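Local coordinates for 16 kDa beta-galactoside-binding lectin (Gallus gallus, PDB 1QMJ), which binds beta-galactosides such as lactose as a homodimeric galectin and may take part in regulating differentiation, at residues 31-36 with 116-121; 17-22 with 83-88. All coordinates share one frame; numbering follows the deposited sequence.

Contact 1 (31-36 with 116-121); sequences VNVGKD and QYLAVE
The carbonyl oxygen of Gly34 takes two backbone donors. Gln116 N reaches Gly34 O at 3.0 Å, almost in line with the carbonyl bond, while Tyr117 N, also 3.0 Å from Gly34 O, comes in from above the carbonyl plane. Gln116 and Tyr117 thus both face Gly34, a classic beta bulge. Past it the antiparallel ladder is regular: Gly34 N bonds Tyr117 O, and Asn32 and Ala119 form a hydrogen-bonded pair, with Ala119 N 2.7 Å from Asn32 O. Tyr117 swings its ring away from its own backbone N (chi1 175°) and lays it against the turning chain, the carbonyl carbon of Asp36 over the centre of one face. A water links the ring's OH to Asn32 ND2. The same ND2 makes a weak bond to Glu121 OE1 (3.4 Å), amide and carboxylate planes nearly perpendicular. Lys35, bent at chi2, crosses Gln116 at a slant; its NZ makes a weak 3.3 Å bond to Gln116 OE1, its stronger partner being Lys114 O. On the inner face, Val33 CG1 meets Leu118 CD1 tightly at 3.4 Å. In this antiparallel sheet, strand 29-33 lies between 117-122 and 39-47, with 4-6 beyond 117-122. Asn32 and Tyr117 both touch Leu40 of strand 39-47, on the face where Asn32 approaches Trp67, a predicted galactoside-binding residue, whereas Val31 and Val33 pack on Ile88 of the opposing sheet.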
loop_
_atom_site.group_PDB
_atom_site.type_symbol
_atom_site.label_atom_id
_atom_site.label_comp_id
_atom_site.label_asym_id
_atom_site.label_seq_id
_atom_site.Cartn_x
_atom_site.Cartn_y
_atom_site.Cartn_z
ATOM N N VAL A 31 -7.858 -2.924 -11.110
ATOM C CA VAL A 31 -6.873 -3.423 -10.137
ATOM C C VAL A 31 -5.811 -4.230 -10.884
ATOM O O VAL A 31 -6.039 -5.388 -11.265
ATOM C CB VAL A 31 -7.566 -4.316 -9.108
ATOM C CG1 VAL A 31 -6.583 -4.999 -8.156
ATOM C CG2 VAL A 31 -8.546 -3.552 -8.217
ATOM N N ASN A 32 -4.673 -3.588 -11.072
ATOM C CA ASN A 32 -3.541 -4.179 -11.804
ATOM C C ASN A 32 -2.420 -4.667 -10.877
ATOM O O ASN A 32 -2.038 -3.971 -9.923
ATOM C CB ASN A 32 -2.926 -3.142 -12.746
ATOM C CG ASN A 32 -3.969 -2.276 -13.451
ATOM O OD1 ASN A 32 -4.903 -2.807 -14.047
ATOM N ND2 ASN A 32 -3.866 -0.961 -13.420
ATOM N N VAL A 33 -1.953 -5.864 -11.232
ATOM C CA VAL A 33 -0.841 -6.572 -10.556
ATOM C C VAL A 33 0.110 -7.113 -11.632
ATOM O O VAL A 33 -0.323 -7.553 -12.705
ATOM C CB VAL A 33 -1.354 -7.755 -9.714
ATOM C CG1 VAL A 33 -2.202 -7.327 -8.516
ATOM C CG2 VAL A 33 -2.229 -8.730 -10.506
ATOM N N GLY A 34 1.396 -7.072 -11.334
ATOM C CA GLY A 34 2.427 -7.558 -12.274
ATOM C C GLY A 34 3.832 -7.191 -11.791
ATOM O O GLY A 34 4.118 -7.212 -10.586
ATOM N N LYS A 35 4.668 -6.868 -12.772
ATOM C CA LYS A 35 6.074 -6.482 -12.544
ATOM C C LYS A 35 6.182 -4.958 -12.451
ATOM O O LYS A 35 6.845 -4.417 -11.558
ATOM C CB LYS A 35 6.945 -6.985 -13.694
ATOM C CG LYS A 35 7.276 -8.474 -13.578
ATOM C CD LYS A 35 7.809 -8.863 -12.197
ATOM C CE LYS A 35 7.994 -10.373 -12.032
ATOM N NZ LYS A 35 8.329 -10.763 -10.655
ATOM N N ASP A 36 5.523 -4.316 -13.390
ATOM C CA ASP A 36 5.459 -2.849 -13.470
ATOM C C ASP A 36 4.245 -2.466 -14.324
ATOM O O ASP A 36 3.478 -3.331 -14.765
ATOM C CB ASP A 36 6.751 -2.261 -14.064
ATOM C CG ASP A 36 7.244 -2.969 -15.319
ATOM O OD1 ASP A 36 6.451 -3.125 -16.319
ATOM O OD2 ASP A 36 8.458 -3.405 -15.375
ATOM N N GLN A 116 5.273 -7.831 -7.919
ATOM C CA GLN A 116 6.059 -6.769 -7.318
ATOM C C GLN A 116 5.386 -5.421 -7.496
ATOM O O GLN A 116 5.843 -4.417 -6.954
ATOM C CB GLN A 116 7.436 -6.715 -7.963
ATOM C CG GLN A 116 8.157 -8.041 -7.984
ATOM C CD GLN A 116 9.494 -7.949 -8.681
ATOM O OE1 GLN A 116 9.562 -7.750 -9.894
ATOM N NE2 GLN A 116 10.569 -8.082 -7.916
ATOM N N TYR A 117 4.289 -5.409 -8.243
ATOM C CA TYR A 117 3.577 -4.177 -8.538
ATOM C C TYR A 117 2.073 -4.362 -8.377
ATOM O O TYR A 117 1.523 -5.382 -8.792
ATOM C CB TYR A 117 3.911 -3.766 -9.980
ATOM C CG TYR A 117 3.170 -2.562 -10.520
ATOM C CD1 TYR A 117 1.928 -2.705 -11.151
ATOM C CD2 TYR A 117 3.726 -1.287 -10.438
ATOM C CE1 TYR A 117 1.263 -1.602 -11.686
ATOM C CE2 TYR A 117 3.072 -0.179 -10.966
ATOM C CZ TYR A 117 1.845 -0.342 -11.589
ATOM O OH TYR A 117 1.200 0.760 -12.105
ATOM N N LEU A 118 1.424 -3.365 -7.782
ATOM C CA LEU A 118 -0.020 -3.363 -7.566
ATOM C C LEU A 118 -0.468 -1.923 -7.738
ATOM O O LEU A 118 0.175 -1.014 -7.230
ATOM C CB LEU A 118 -0.359 -3.845 -6.143
ATOM C CG LEU A 118 -1.811 -3.788 -5.622
ATOM C CD1 LEU A 118 -2.723 -4.688 -6.426
ATOM C CD2 LEU A 118 -1.860 -4.211 -4.168
ATOM N N ALA A 119 -1.533 -1.703 -8.493
ATOM C CA ALA A 119 -2.053 -0.358 -8.685
ATOM C C ALA A 119 -3.568 -0.399 -8.764
ATOM O O ALA A 119 -4.142 -1.312 -9.356
ATOM C CB ALA A 119 -1.480 0.259 -9.941
ATOM N N VAL A 120 -4.219 0.553 -8.109
ATOM C CA VAL A 120 -5.676 0.640 -8.123
ATOM C C VAL A 120 -6.011 1.947 -8.818
ATOM O O VAL A 120 -5.469 2.989 -8.457
ATOM C CB VAL A 120 -6.273 0.658 -6.692
ATOM C CG1 VAL A 120 -7.786 0.799 -6.763
ATOM C CG2 VAL A 120 -5.896 -0.618 -5.937
ATOM N N GLU A 121 -6.863 1.889 -9.836
ATOM C CA GLU A 121 -7.252 3.088 -10.575
ATOM C C GLU A 121 -8.756 3.152 -10.834
ATOM O O GLU A 121 -9.490 2.183 -10.608
ATOM C CB GLU A 121 -6.468 3.195 -11.892
ATOM C CG GLU A 121 -6.657 2.024 -12.840
ATOM C CD GLU A 121 -5.801 2.132 -14.097
ATOM O OE1 GLU A 121 -4.566 2.306 -13.971
ATOM O OE2 GLU A 121 -6.363 2.031 -15.211
HETATM O O HOH W 1 -1.642 1.294 -13.005
#

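Contact 2 (17-22 with 83-88); sequences KVKGKI and KVEICI. With BME (beta-mercaptoethanol), chain C.
Glu85 holds CG trans to its backbone N (chi1 -179°) and runs on extended, which brings its carboxylate across to the lysines of the neighbouring strand. Lys17 and Lys19 both turn CG away from their own carbonyl carbons (chi1 -61° and -50°), and their aliphatic chains cross the glutamate at a slant. Glu85 OE2 thus lies between two methylenes, 3.4 Å from Lys17 CD and 3.4 Å from Lys19 CD. The charges stay farther apart: Lys17 NZ is 4.2 Å from Glu85 OE2, beyond a salt bridge, so any attraction is probably long-range, and it is the lysine methylenes that touch the carboxylate. Lys17 also lies along Cys87, its CG 3.4 Å from SG. That sulfur is disulfide-linked to beta-mercaptoethanol, probably picked up from the crystallisation liquor, whose O1 bends back to donate a hydrogen bond to Glu85 O. Farther along the same face, Lys21 and Lys83 touch through their CG atoms, and Lys21 NZ bonds to Gly81 O. Between the strands, Val18 and Ile86 exchange two nearly straight bonds, Val18 N to Ile86 O at 2.8 Å and Ile86 N to Val18 O at 2.7 Å. Gly20 and Val84 repeat the pattern less evenly, since the return bond from Val84 N is weak. The other face is apolar: Val18 and Ile86 lie loosely opposite each other, CB to CB, and Ile22 CD1 approaches Val84 CG1, with Phe124 touching Val18, Ile22 and Val84. One polar and one aliphatic face mark strands 16-22 and 83-90 as neighbours in the five-stranded sheet of the galectin beta-sandwich.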
loop_
_atom_site.group_PDB
_atom_site.type_symbol
_atom_site.label_atom_id
_atom_site.label_comp_id
_atom_site.label_asym_id
_atom_site.label_seq_id
_atom_site.Cartn_x
_atom_site.Cartn_y
_atom_site.Cartn_z
ATOM N N LYS A 17 -5.277 -8.607 -0.358
ATOM C CA LYS A 17 -6.644 -8.114 -0.195
ATOM C C LYS A 17 -6.712 -6.599 -0.290
ATOM O O LYS A 17 -6.011 -5.879 0.434
ATOM C CB LYS A 17 -7.194 -8.506 1.171
ATOM C CG LYS A 17 -7.271 -10.013 1.389
ATOM C CD LYS A 17 -7.937 -10.369 2.716
ATOM C CE LYS A 17 -8.334 -11.839 2.820
ATOM N NZ LYS A 17 -9.407 -12.069 3.797
ATOM N N VAL A 18 -7.565 -6.166 -1.186
ATOM C CA VAL A 18 -7.815 -4.748 -1.412
ATOM C C VAL A 18 -9.250 -4.436 -1.012
ATOM O O VAL A 18 -10.204 -4.942 -1.615
ATOM C CB VAL A 18 -7.626 -4.379 -2.886
ATOM C CG1 VAL A 18 -7.952 -2.909 -3.172
ATOM C CG2 VAL A 18 -6.196 -4.591 -3.382
ATOM N N LYS A 19 -9.363 -3.615 0.003
ATOM C CA LYS A 19 -10.662 -3.180 0.523
ATOM C C LYS A 19 -10.882 -1.729 0.130
ATOM O O LYS A 19 -9.955 -0.913 0.157
ATOM C CB LYS A 19 -10.697 -3.293 2.048
ATOM C CG LYS A 19 -10.232 -4.651 2.570
ATOM C CD LYS A 19 -10.318 -4.757 4.095
ATOM C CE LYS A 19 -11.756 -4.897 4.607
ATOM N NZ LYS A 19 -12.532 -3.652 4.494
ATOM N N GLY A 20 -12.104 -1.426 -0.234
ATOM C CA GLY A 20 -12.460 -0.066 -0.643
ATOM C C GLY A 20 -13.952 0.051 -0.898
ATOM O O GLY A 20 -14.734 -0.854 -0.573
ATOM N N LYS A 21 -14.293 1.175 -1.476
ATOM C CA LYS A 21 -15.671 1.501 -1.807
ATOM C C LYS A 21 -15.767 2.017 -3.236
ATOM O O LYS A 21 -15.003 2.900 -3.651
ATOM C CB LYS A 21 -16.188 2.591 -0.860
ATOM C CG LYS A 21 -17.629 3.015 -1.161
ATOM C CD LYS A 21 -17.830 4.531 -1.111
ATOM C CE LYS A 21 -19.242 4.960 -1.515
ATOM N NZ LYS A 21 -20.284 4.409 -0.637
ATOM N N ILE A 22 -16.707 1.440 -3.952
ATOM C CA ILE A 22 -16.989 1.831 -5.330
ATOM C C ILE A 22 -17.823 3.111 -5.265
ATOM O O ILE A 22 -18.837 3.168 -4.561
ATOM C CB ILE A 22 -17.775 0.719 -6.045
ATOM C CG1 ILE A 22 -17.076 -0.646 -6.004
ATOM C CG2 ILE A 22 -18.014 1.013 -7.527
ATOM C CD1 ILE A 22 -17.995 -1.801 -6.415
ATOM N N LYS A 83 -19.250 -1.258 -0.964
ATOM C CA LYS A 83 -17.993 -1.465 -0.234
ATOM C C LYS A 83 -17.619 -2.935 -0.370
ATOM O O LYS A 83 -18.274 -3.817 0.206
ATOM C CB LYS A 83 -18.175 -1.109 1.242
ATOM C CG LYS A 83 -18.268 0.397 1.490
ATOM C CD LYS A 83 -19.146 0.750 2.691
ATOM C CE LYS A 83 -19.484 2.239 2.768
ATOM N NZ LYS A 83 -20.554 2.536 3.731
ATOM N N VAL A 84 -16.575 -3.174 -1.131
ATOM C CA VAL A 84 -16.113 -4.539 -1.396
ATOM C C VAL A 84 -14.631 -4.729 -1.081
ATOM O O VAL A 84 -13.861 -3.752 -1.037
ATOM C CB VAL A 84 -16.320 -4.872 -2.878
ATOM C CG1 VAL A 84 -15.464 -4.011 -3.812
ATOM C CG2 VAL A 84 -15.974 -6.320 -3.222
ATOM N N GLU A 85 -14.336 -6.011 -0.881
ATOM C CA GLU A 85 -12.991 -6.534 -0.597
ATOM C C GLU A 85 -12.627 -7.519 -1.708
ATOM O O GLU A 85 -13.337 -8.511 -1.941
ATOM C CB GLU A 85 -12.953 -7.262 0.756
ATOM C CG GLU A 85 -11.552 -7.800 1.096
ATOM C CD GLU A 85 -11.436 -8.364 2.517
ATOM O OE1 GLU A 85 -12.351 -9.146 2.980
ATOM O OE2 GLU A 85 -10.419 -8.057 3.254
ATOM N N ILE A 86 -11.537 -7.220 -2.366
ATOM C CA ILE A 86 -11.037 -8.030 -3.479
ATOM C C ILE A 86 -9.770 -8.780 -3.052
ATOM O O ILE A 86 -8.776 -8.174 -2.638
ATOM C CB ILE A 86 -10.731 -7.105 -4.658
ATOM C CG1 ILE A 86 -11.974 -6.348 -5.145
ATOM C CG2 ILE A 86 -10.184 -7.847 -5.877
ATOM C CD1 ILE A 86 -11.642 -5.057 -5.896
ATOM N N CYS A 87 -9.846 -10.095 -3.167
ATOM C CA CYS A 87 -8.733 -10.990 -2.801
ATOM C C CYS A 87 -8.098 -11.573 -4.061
ATOM O O CYS A 87 -8.785 -12.147 -4.920
ATOM C CB CYS A 87 -9.247 -12.123 -1.920
ATOM S SG CYS A 87 -9.875 -11.521 -0.277
ATOM N N ILE A 88 -6.790 -11.408 -4.127
ATOM C CA ILE A 88 -5.994 -11.870 -5.262
ATOM C C ILE A 88 -4.864 -12.807 -4.821
ATOM O O ILE A 88 -4.121 -12.515 -3.875
ATOM C CB ILE A 88 -5.368 -10.667 -5.971
ATOM C CG1 ILE A 88 -6.413 -9.737 -6.593
ATOM C CG2 ILE A 88 -4.427 -11.066 -7.109
ATOM C CD1 ILE A 88 -5.850 -8.363 -6.961
HETATM C C1 BME C . -13.599 -12.099 -0.827
HETATM C C2 BME C . -12.750 -11.994 0.441
HETATM O O1 BME C . -14.350 -10.917 -0.980
HETATM S S2 BME C . -11.191 -12.904 0.268
#

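Contact 1 and contact 2 belong to opposite sheets of the sandwich, their centres 14 Å apart, and meet through the core between them. Val31 CG1 lies 3.6 Å from Ile88 CD1, and Val120 CG2 packs on Val18 CG1 at 4.1 Å. Strands 16-22 and 29-33 are successive in the chain yet pair in different sheets, so the chain passes from one layer to the other. Both contacts are partly buried, with aliphatic faces in the core and polar side chains toward the surface, but those outer faces differ. Contact 1 carries an amide, a tyrosine, Glu121 and a bridging water near the predicted sugar site; contact 2 carries lysines and a glutamate, away from it.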